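Local coordinates for protein putative peptidase (PDB 4L8K) that is a putative peptidase of family S41 and probably hydrolyses peptide bonds in proteins or peptides, at residues Lys59-Val64 with Asp76-Trp81; Gly149-Val154 with Glu304-Leu309; Thr225-Asn230 with Cys268-Val273. One frame throughout, in Å; residues are numbered along the deposited sequence. Where two conformers were deposited one is given.

Contact 1. Residues Lys59-Val64 with Asp76-Trp81; sequences KMLAEV and DMSRYW
Tyr80 meets Ala62 through ring carbon CD1, which stands 4.3 Å from Ala62 CB and 4.2 Å from Ala62 O. The carbonyl oxygen meets the ring obliquely, and the methyl touches the same CD1, in light van der Waals packing. With CG anti to the backbone N (chi1 178°), the ring swings beside its own carbonyl carbon and reaches Ala62. A looser touch lies one residue earlier, where Leu61 CD1 is 4.4 Å from Ser78 OG. No hydrogen bond crosses between the segments. The contact rests an irregular chain, the link from strand 70-72 to helix 82-85, against residues 61-62, where the chain runs on from helix 50-61 in the N-terminal helical part of the molecule. Ser78 is positioned by that strand: its OG and backbone both bond to Leu71, which also packs on Leu61. Further out, Arg79 NH1 holds Met77 O with a 2.8 Å bond close to the guanidinium plane, and adds a weaker salt bridge to Asp76 OD1 at 3.2 Å. On the helix side, Leu61 continues into Leu15 and Met19 of helix 8-22, while selenomethionine Met60 faces helices 8-22 and 33-43.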
loop_
_atom_site.group_PDB
_atom_site.type_symbol
_atom_site.label_atom_id
_atom_site.label_comp_id
_atom_site.label_asym_id
_atom_site.label_seq_id
_atom_site.Cartn_x
_atom_site.Cartn_y
_atom_site.Cartn_z
ATOM N N LYS A 59 -20.855 9.457 -7.570
ATOM C CA LYS A 59 -20.565 10.809 -7.069
ATOM C C LYS A 59 -20.778 10.880 -5.568
ATOM O O LYS A 59 -20.010 11.550 -4.866
ATOM C CB LYS A 59 -21.436 11.858 -7.765
ATOM C CG LYS A 59 -20.837 12.363 -9.053
ATOM C CD LYS A 59 -21.890 12.978 -9.985
ATOM C CE LYS A 59 -21.324 13.219 -11.378
ATOM N NZ LYS A 59 -20.291 14.306 -11.406
HETATM N N MSE A 60 -21.806 10.159 -5.074
HETATM C CA MSE A 60 -22.119 10.049 -3.644
HETATM C C MSE A 60 -20.974 9.384 -2.903
HETATM O O MSE A 60 -20.591 9.873 -1.844
HETATM C CB MSE A 60 -23.411 9.276 -3.411
HETATM C CG MSE A 60 -23.926 9.436 -2.001
HETATM SE SE MSE A 60 -25.568 8.480 -1.623
HETATM C CE MSE A 60 -24.860 6.715 -1.448
ATOM N N LEU A 61 -20.405 8.287 -3.466
ATOM C CA LEU A 61 -19.267 7.621 -2.820
ATOM C C LEU A 61 -18.030 8.507 -2.876
ATOM O O LEU A 61 -17.291 8.556 -1.903
ATOM C CB LEU A 61 -18.962 6.238 -3.418
ATOM C CG LEU A 61 -20.083 5.185 -3.355
ATOM C CD1 LEU A 61 -19.577 3.870 -3.906
ATOM C CD2 LEU A 61 -20.596 4.960 -1.917
ATOM N N ALA A 62 -17.861 9.280 -3.960
ATOM C CA ALA A 62 -16.708 10.177 -4.105
ATOM C C ALA A 62 -16.738 11.338 -3.073
ATOM O O ALA A 62 -15.732 12.011 -2.891
ATOM C CB ALA A 62 -16.621 10.707 -5.522
ATOM N N GLU A 63 -17.858 11.522 -2.360
ATOM C CA GLU A 63 -17.972 12.532 -1.291
ATOM C C GLU A 63 -16.972 12.269 -0.153
ATOM O O GLU A 63 -16.522 13.218 0.483
ATOM C CB GLU A 63 -19.400 12.594 -0.721
ATOM C CG GLU A 63 -20.445 13.103 -1.715
ATOM C CD GLU A 63 -20.565 14.607 -1.890
ATOM O OE1 GLU A 63 -20.151 15.364 -0.977
ATOM O OE2 GLU A 63 -21.145 15.025 -2.918
ATOM N N VAL A 64 -16.610 10.994 0.089
ATOM C CA VAL A 64 -15.640 10.645 1.132
ATOM C C VAL A 64 -14.197 10.692 0.581
ATOM O O VAL A 64 -13.284 10.402 1.333
ATOM C CB VAL A 64 -15.923 9.312 1.893
ATOM C CG1 VAL A 64 -17.261 9.371 2.623
ATOM C CG2 VAL A 64 -15.829 8.083 0.984
ATOM N N ASP A 76 -19.426 -0.486 -15.587
ATOM C CA ASP A 76 -18.395 0.442 -15.114
ATOM C C ASP A 76 -18.063 0.241 -13.653
ATOM O O ASP A 76 -18.739 -0.480 -12.931
ATOM C CB ASP A 76 -18.803 1.935 -15.335
ATOM C CG ASP A 76 -17.631 2.929 -15.430
ATOM O OD1 ASP A 76 -16.455 2.485 -15.393
ATOM O OD2 ASP A 76 -17.891 4.140 -15.540
HETATM N N MSE A 77 -16.987 0.889 -13.234
HETATM C CA MSE A 77 -16.524 0.949 -11.864
HETATM C C MSE A 77 -16.264 2.417 -11.530
HETATM O O MSE A 77 -15.525 3.100 -12.252
HETATM C CB MSE A 77 -15.264 0.106 -11.660
HETATM C CG MSE A 77 -14.850 0.046 -10.204
HETATM SE SE MSE A 77 -13.204 -0.912 -9.946
HETATM C CE MSE A 77 -12.074 0.330 -10.519
ATOM N N SER A 78 -16.929 2.910 -10.483
ATOM C CA SER A 78 -16.725 4.289 -10.040
ATOM C C SER A 78 -15.439 4.336 -9.228
ATOM O O SER A 78 -15.048 3.339 -8.622
ATOM C CB SER A 78 -17.919 4.810 -9.240
ATOM O OG SER A 78 -17.835 4.484 -7.864
ATOM N N ARG A 79 -14.762 5.476 -9.250
ATOM C CA ARG A 79 -13.504 5.615 -8.518
ATOM C C ARG A 79 -13.203 7.064 -8.178
ATOM O O ARG A 79 -13.708 7.974 -8.831
ATOM C CB ARG A 79 -12.327 5.021 -9.349
ATOM C CG ARG A 79 -12.162 5.644 -10.764
ATOM C CD ARG A 79 -12.687 4.744 -11.854
ATOM N NE ARG A 79 -12.323 5.240 -13.181
ATOM C CZ ARG A 79 -12.904 4.867 -14.323
ATOM N NH1 ARG A 79 -13.913 4.006 -14.314
ATOM N NH2 ARG A 79 -12.476 5.347 -15.482
ATOM N N TYR A 80 -12.407 7.264 -7.128
ATOM C CA TYR A 80 -11.871 8.567 -6.767
ATOM C C TYR A 80 -10.349 8.347 -6.912
ATOM O O TYR A 80 -9.656 8.059 -5.932
ATOM C CB TYR A 80 -12.344 9.037 -5.377
ATOM C CG TYR A 80 -11.749 10.372 -4.983
ATOM C CD1 TYR A 80 -12.376 11.566 -5.325
ATOM C CD2 TYR A 80 -10.551 10.443 -4.267
ATOM C CE1 TYR A 80 -11.827 12.797 -4.972
ATOM C CE2 TYR A 80 -10.005 11.670 -3.889
ATOM C CZ TYR A 80 -10.628 12.844 -4.275
ATOM O OH TYR A 80 -10.091 14.053 -3.896
ATOM N N TRP A 81 -9.845 8.394 -8.164
ATOM C CA TRP A 81 -8.447 8.070 -8.368
ATOM C C TRP A 81 -7.532 9.247 -8.284
ATOM O O TRP A 81 -6.318 9.027 -8.290
ATOM C CB TRP A 81 -8.219 7.204 -9.608
ATOM C CG TRP A 81 -8.611 5.778 -9.326
ATOM C CD1 TRP A 81 -8.873 5.222 -8.103
ATOM C CD2 TRP A 81 -8.820 4.739 -10.291
ATOM N NE1 TRP A 81 -9.224 3.901 -8.247
ATOM C CE2 TRP A 81 -9.201 3.576 -9.580
ATOM C CE3 TRP A 81 -8.762 4.688 -11.697
ATOM C CZ2 TRP A 81 -9.490 2.366 -10.228
ATOM C CZ3 TRP A 81 -9.043 3.490 -12.335
ATOM C CH2 TRP A 81 -9.421 2.356 -11.611
#

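Contact 2. Residues Gly149-Val154 with Glu304-Leu309; sequences GLIFDV and EAAIGL
Ile151 sends its longer branch from strand 149-153 into the flank of helix 301-311, meeting Ala306 and Ile307. From CB, which points toward the helix, the chain divides. CG1 lies beside the backbone N and anti to the carbonyl carbon (chi1 -62°), while CG2 takes the place anti to the N. CG1 comes within 3.9 Å of Ala306 CB. The next torsion is extended (chi2 167°), carrying the terminal methyl outward, and CD1 ends between two helix residues: it is 3.7 Å from Ala306 CB and 3.7 Å from Ile307 CG1. The small side chain of Ala306 lets the methyl come close to the helix, whereas Ile307 meets it with the first carbon of its own long branch, the two isoleucines crossing obliquely. Strand 149-153 is the central one of the seven-strand mixed sheet, lying parallel to both its neighbours, 120-125 and 213-217, in the α/β core expected of a ClpP/crotonase-clan domain. Helix 301-311, from the C-terminal region, covers one face of that sheet. Ala306 also touches Ile214 and Ile307 touches Ile120, which spreads the apolar contact over the strands flanking Ile151. The Ile151 side chain itself packs on Ile120, Tyr122 and Leu216, and its backbone bonds to Gly121 and Val123. Phe152, the following residue, reaches Phe228 of helix 224-232 instead.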
loop_
_atom_site.group_PDB
_atom_site.type_symbol
_atom_site.label_atom_id
_atom_site.label_comp_id
_atom_site.label_asym_id
_atom_site.label_seq_id
_atom_site.Cartn_x
_atom_site.Cartn_y
_atom_site.Cartn_z
ATOM N N GLY A 149 24.641 -2.994 1.740
ATOM C CA GLY A 149 23.235 -2.754 2.033
ATOM C C GLY A 149 22.322 -3.233 0.942
ATOM O O GLY A 149 22.784 -3.664 -0.112
ATOM N N LEU A 150 21.010 -3.129 1.199
ATOM C CA LEU A 150 19.964 -3.604 0.320
ATOM C C LEU A 150 18.954 -2.534 0.002
ATOM O O LEU A 150 18.539 -1.778 0.878
ATOM C CB LEU A 150 19.250 -4.801 1.004
ATOM C CG LEU A 150 18.048 -5.466 0.273
ATOM C CD1 LEU A 150 18.542 -6.463 -0.755
ATOM C CD2 LEU A 150 17.176 -6.201 1.242
ATOM N N ILE A 151 18.503 -2.529 -1.252
ATOM C CA ILE A 151 17.396 -1.699 -1.718
ATOM C C ILE A 151 16.242 -2.679 -1.983
ATOM O O ILE A 151 16.404 -3.623 -2.784
ATOM C CB ILE A 151 17.739 -0.782 -2.952
ATOM C CG1 ILE A 151 18.851 0.243 -2.613
ATOM C CG2 ILE A 151 16.479 -0.058 -3.501
ATOM C CD1 ILE A 151 19.485 0.977 -3.895
ATOM N N PHE A 152 15.109 -2.499 -1.259
ATOM C CA PHE A 152 13.915 -3.325 -1.446
ATOM C C PHE A 152 12.827 -2.416 -2.048
ATOM O O PHE A 152 12.194 -1.629 -1.357
ATOM C CB PHE A 152 13.471 -4.032 -0.141
ATOM C CG PHE A 152 12.626 -5.256 -0.423
ATOM C CD1 PHE A 152 11.259 -5.136 -0.684
ATOM C CD2 PHE A 152 13.207 -6.523 -0.494
ATOM C CE1 PHE A 152 10.483 -6.269 -0.976
ATOM C CE2 PHE A 152 12.435 -7.654 -0.781
ATOM C CZ PHE A 152 11.078 -7.520 -1.013
ATOM N N ASP A 153 12.677 -2.474 -3.349
ATOM C CA ASP A 153 11.783 -1.574 -4.086
ATOM C C ASP A 153 10.389 -2.179 -4.265
ATOM O O ASP A 153 10.218 -3.174 -4.988
ATOM C CB ASP A 153 12.440 -1.251 -5.456
ATOM C CG ASP A 153 11.805 -0.167 -6.307
ATOM O OD1 ASP A 153 10.753 0.378 -5.902
ATOM O OD2 ASP A 153 12.365 0.144 -7.372
ATOM N N VAL A 154 9.386 -1.542 -3.625
ATOM C CA VAL A 154 7.970 -1.964 -3.716
ATOM C C VAL A 154 7.105 -0.831 -4.337
ATOM O O VAL A 154 5.899 -0.761 -4.092
ATOM C CB VAL A 154 7.379 -2.466 -2.365
ATOM C CG1 VAL A 154 8.015 -3.790 -1.939
ATOM C CG2 VAL A 154 7.466 -1.400 -1.267
ATOM N N GLU A 304 19.052 6.337 -7.045
ATOM C CA GLU A 304 20.337 7.022 -6.868
ATOM C C GLU A 304 20.533 7.545 -5.435
ATOM O O GLU A 304 21.613 7.363 -4.877
ATOM C CB GLU A 304 20.509 8.165 -7.870
ATOM C CG GLU A 304 20.610 7.701 -9.309
ATOM C CD GLU A 304 21.809 6.855 -9.688
ATOM O OE1 GLU A 304 22.826 6.866 -8.960
ATOM O OE2 GLU A 304 21.741 6.207 -10.752
ATOM N N ALA A 305 19.484 8.154 -4.836
ATOM C CA ALA A 305 19.537 8.657 -3.458
ATOM C C ALA A 305 19.744 7.491 -2.480
ATOM O O ALA A 305 20.556 7.607 -1.569
ATOM C CB ALA A 305 18.268 9.425 -3.123
ATOM N N ALA A 306 19.065 6.348 -2.733
ATOM C CA ALA A 306 19.169 5.139 -1.913
ATOM C C ALA A 306 20.601 4.573 -2.004
ATOM O O ALA A 306 21.189 4.236 -0.969
ATOM C CB ALA A 306 18.131 4.112 -2.364
ATOM N N ILE A 307 21.193 4.548 -3.239
ATOM C CA ILE A 307 22.573 4.081 -3.469
ATOM C C ILE A 307 23.529 5.003 -2.698
ATOM O O ILE A 307 24.374 4.499 -1.973
ATOM C CB ILE A 307 22.945 3.977 -4.987
ATOM C CG1 ILE A 307 22.218 2.795 -5.678
ATOM C CG2 ILE A 307 24.483 3.874 -5.203
ATOM C CD1 ILE A 307 22.304 2.845 -7.271
ATOM N N GLY A 308 23.339 6.327 -2.828
ATOM C CA GLY A 308 24.151 7.328 -2.133
ATOM C C GLY A 308 24.154 7.158 -0.617
ATOM O O GLY A 308 25.206 7.126 0.030
ATOM N N LEU A 309 22.967 6.990 -0.052
ATOM C CA LEU A 309 22.786 6.794 1.386
ATOM C C LEU A 309 23.473 5.521 1.899
ATOM O O LEU A 309 24.176 5.591 2.892
ATOM C CB LEU A 309 21.302 6.783 1.740
ATOM C CG LEU A 309 20.957 6.810 3.218
ATOM C CD1 LEU A 309 21.643 8.004 3.950
ATOM C CD2 LEU A 309 19.456 6.882 3.385
#

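Contact 3. Residues Thr225-Asn230 with Cys268-Val273; sequences TNDFVN and CPVLDV
Asn230 brings its amide oxygen against Asp272, OD1 lying 3.6 Å from the CB of Asp272 and 4.0 Å from its CA. This is van der Waals contact: the side chains cross at about a right angle, and the amide and carboxylate planes are 28° apart. The Asn230 side chain points CG away from its backbone N (chi1 -179°), which extends the amide from helix 224-232 towards Asp272, just past strand 270-271. A second packing contact lies one helical turn back, where Asp227 OD1 is 4.1 Å from Val270 CG1. Here a carboxylate oxygen rests against an aliphatic methyl, the latter brought forward by a Val270 side chain directed at the helix.

Polar contact between the segments passes through water. One water molecule donates to Asn230 OD1 at 2.8 Å and receives a weak bond from Val273 N at 3.0 Å. The same OD1 also accepts from Arg233 NH2, so this buried oxygen has two donors. The carboxylate of Asp272 turns to its own loop: the bond from OD1 to Asn274 N closes an Asx turn, and OD1 also takes Gln276 N. Its other oxygen, OD2, makes a long, weak ion pair with Arg233. A 2-methyl-2,4-pentanediol molecule, probably from the crystallisation liquor, lies about 3 Å from the Asn230 side chain.

Both segments belong to the S41 peptidase region. Strand 270-271 is an outer strand of a three-stranded antiparallel sheet, pairing with strand 177-182 through the Leu271-Tyr181 backbone bonds, and its Val270 side faces helix 224-232. From that helix Phe228 projects instead to Ser165 and Ile168 of helix 162-169 and to Phe128.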
loop_
_atom_site.group_PDB
_atom_site.type_symbol
_atom_site.label_atom_id
_atom_site.label_comp_id
_atom_site.label_asym_id
_atom_site.label_seq_id
_atom_site.Cartn_x
_atom_site.Cartn_y
_atom_site.Cartn_z
ATOM N N THR A 225 0.941 -3.978 0.604
ATOM C CA THR A 225 2.223 -3.274 0.522
ATOM C C THR A 225 2.296 -2.198 1.604
ATOM O O THR A 225 3.375 -1.974 2.157
ATOM C CB THR A 225 2.413 -2.688 -0.864
ATOM O OG1 THR A 225 2.127 -3.719 -1.803
ATOM C CG2 THR A 225 3.824 -2.132 -1.095
ATOM N N ASN A 226 1.151 -1.551 1.910
ATOM C CA ASN A 226 1.083 -0.531 2.956
ATOM C C ASN A 226 1.368 -1.176 4.298
ATOM O O ASN A 226 2.117 -0.618 5.080
ATOM C CB ASN A 226 -0.289 0.182 2.966
ATOM C CG ASN A 226 -0.307 1.429 3.805
ATOM O OD1 ASN A 226 0.562 2.291 3.688
ATOM N ND2 ASN A 226 -1.296 1.562 4.673
ATOM N N ASP A 227 0.810 -2.382 4.550
ATOM C CA ASP A 227 1.032 -3.120 5.807
ATOM C C ASP A 227 2.477 -3.601 5.912
ATOM O O ASP A 227 3.021 -3.616 7.010
ATOM C CB ASP A 227 0.068 -4.309 5.923
ATOM C CG ASP A 227 -1.402 -3.966 5.811
ATOM O OD1 ASP A 227 -1.768 -2.778 6.053
ATOM O OD2 ASP A 227 -2.191 -4.877 5.523
ATOM N N PHE A 228 3.076 -4.024 4.785
ATOM C CA PHE A 228 4.476 -4.450 4.686
ATOM C C PHE A 228 5.399 -3.253 5.065
ATOM O O PHE A 228 6.314 -3.405 5.879
ATOM C CB PHE A 228 4.800 -4.946 3.234
ATOM C CG PHE A 228 6.264 -5.229 2.991
ATOM C CD1 PHE A 228 6.857 -6.391 3.483
ATOM C CD2 PHE A 228 7.054 -4.339 2.265
ATOM C CE1 PHE A 228 8.215 -6.662 3.257
ATOM C CE2 PHE A 228 8.412 -4.600 2.057
ATOM C CZ PHE A 228 8.982 -5.766 2.544
ATOM N N VAL A 229 5.150 -2.078 4.451
ATOM C CA VAL A 229 5.912 -0.856 4.696
ATOM C C VAL A 229 5.797 -0.487 6.191
ATOM O O VAL A 229 6.805 -0.177 6.823
ATOM C CB VAL A 229 5.448 0.285 3.749
ATOM C CG1 VAL A 229 5.988 1.646 4.202
ATOM C CG2 VAL A 229 5.903 -0.007 2.312
ATOM N N ASN A 230 4.586 -0.594 6.752
ATOM C CA ASN A 230 4.319 -0.309 8.149
ATOM C C ASN A 230 5.226 -1.134 9.090
ATOM O O ASN A 230 5.711 -0.598 10.084
ATOM C CB ASN A 230 2.864 -0.575 8.475
ATOM C CG ASN A 230 2.475 -0.276 9.913
ATOM O OD1 ASN A 230 2.851 0.732 10.505
ATOM N ND2 ASN A 230 1.726 -1.161 10.511
ATOM N N CYS A 268 -11.413 -2.841 7.740
ATOM C CA CYS A 268 -10.921 -2.633 9.100
ATOM C C CYS A 268 -9.845 -1.546 9.184
ATOM O O CYS A 268 -8.876 -1.605 8.428
ATOM C CB CYS A 268 -10.381 -3.944 9.673
ATOM S SG CYS A 268 -11.363 -5.415 9.285
ATOM N N PRO A 269 -9.910 -0.622 10.178
ATOM C CA PRO A 269 -8.779 0.301 10.369
ATOM C C PRO A 269 -7.532 -0.469 10.877
ATOM O O PRO A 269 -7.630 -1.302 11.784
ATOM C CB PRO A 269 -9.274 1.284 11.444
ATOM C CG PRO A 269 -10.714 1.003 11.622
ATOM C CD PRO A 269 -10.947 -0.404 11.204
ATOM N N VAL A 270 -6.379 -0.219 10.254
ATOM C CA VAL A 270 -5.089 -0.771 10.659
ATOM C C VAL A 270 -4.338 0.385 11.316
ATOM O O VAL A 270 -4.271 1.483 10.743
ATOM C CB VAL A 270 -4.297 -1.441 9.501
ATOM C CG1 VAL A 270 -2.839 -1.688 9.886
ATOM C CG2 VAL A 270 -4.958 -2.746 9.066
ATOM N N LEU A 271 -3.832 0.155 12.544
ATOM C CA LEU A 271 -3.116 1.173 13.287
ATOM C C LEU A 271 -1.658 0.810 13.441
ATOM O O LEU A 271 -1.316 -0.368 13.549
ATOM C CB LEU A 271 -3.748 1.400 14.686
ATOM C CG LEU A 271 -5.279 1.460 14.785
ATOM C CD1 LEU A 271 -5.723 1.483 16.211
ATOM C CD2 LEU A 271 -5.835 2.654 14.037
ATOM N N ASP A 272 -0.791 1.833 13.513
ATOM C CA ASP A 272 0.620 1.598 13.754
ATOM C C ASP A 272 0.851 1.345 15.283
ATOM O O ASP A 272 -0.114 1.295 16.048
ATOM C CB ASP A 272 1.479 2.762 13.198
ATOM C CG ASP A 272 1.229 4.148 13.774
ATOM O OD1 ASP A 272 0.729 4.242 14.929
ATOM O OD2 ASP A 272 1.589 5.134 13.103
ATOM N N VAL A 273 2.119 1.195 15.723
ATOM C CA VAL A 273 2.453 0.932 17.127
ATOM C C VAL A 273 2.073 2.135 18.051
ATOM O O VAL A 273 1.986 1.966 19.263
ATOM C CB VAL A 273 3.928 0.503 17.336
ATOM C CG1 VAL A 273 4.192 -0.854 16.688
ATOM C CG2 VAL A 273 4.914 1.572 16.823
HETATM O O HOH W 1 3.283 0.023 13.181
#

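Overall arrangement
Contact 1 comes first along the chain and closes before the other two open; contact 3 is nested within the long loop that contact 2 closes. Contacts 1 and 2 lie on opposite sides of the chain's centre, their centres 36 Å apart, whereas contact 3 lies nearer the middle, its centre 23 Å from that of contact 1 and 22 Å from that of contact 2. Val154, just past strand 149-153, packs on Thr225, Phe228 and Val229 of helix 224-232. Together contacts 2 and 3 join helix 301-311, the seven-strand sheet, helix 224-232 and the three-strand sheet that holds strand 270-271. Contact 1, in the N-terminal helical region, touches neither; its nearest atoms are about 14 Å from contact 3.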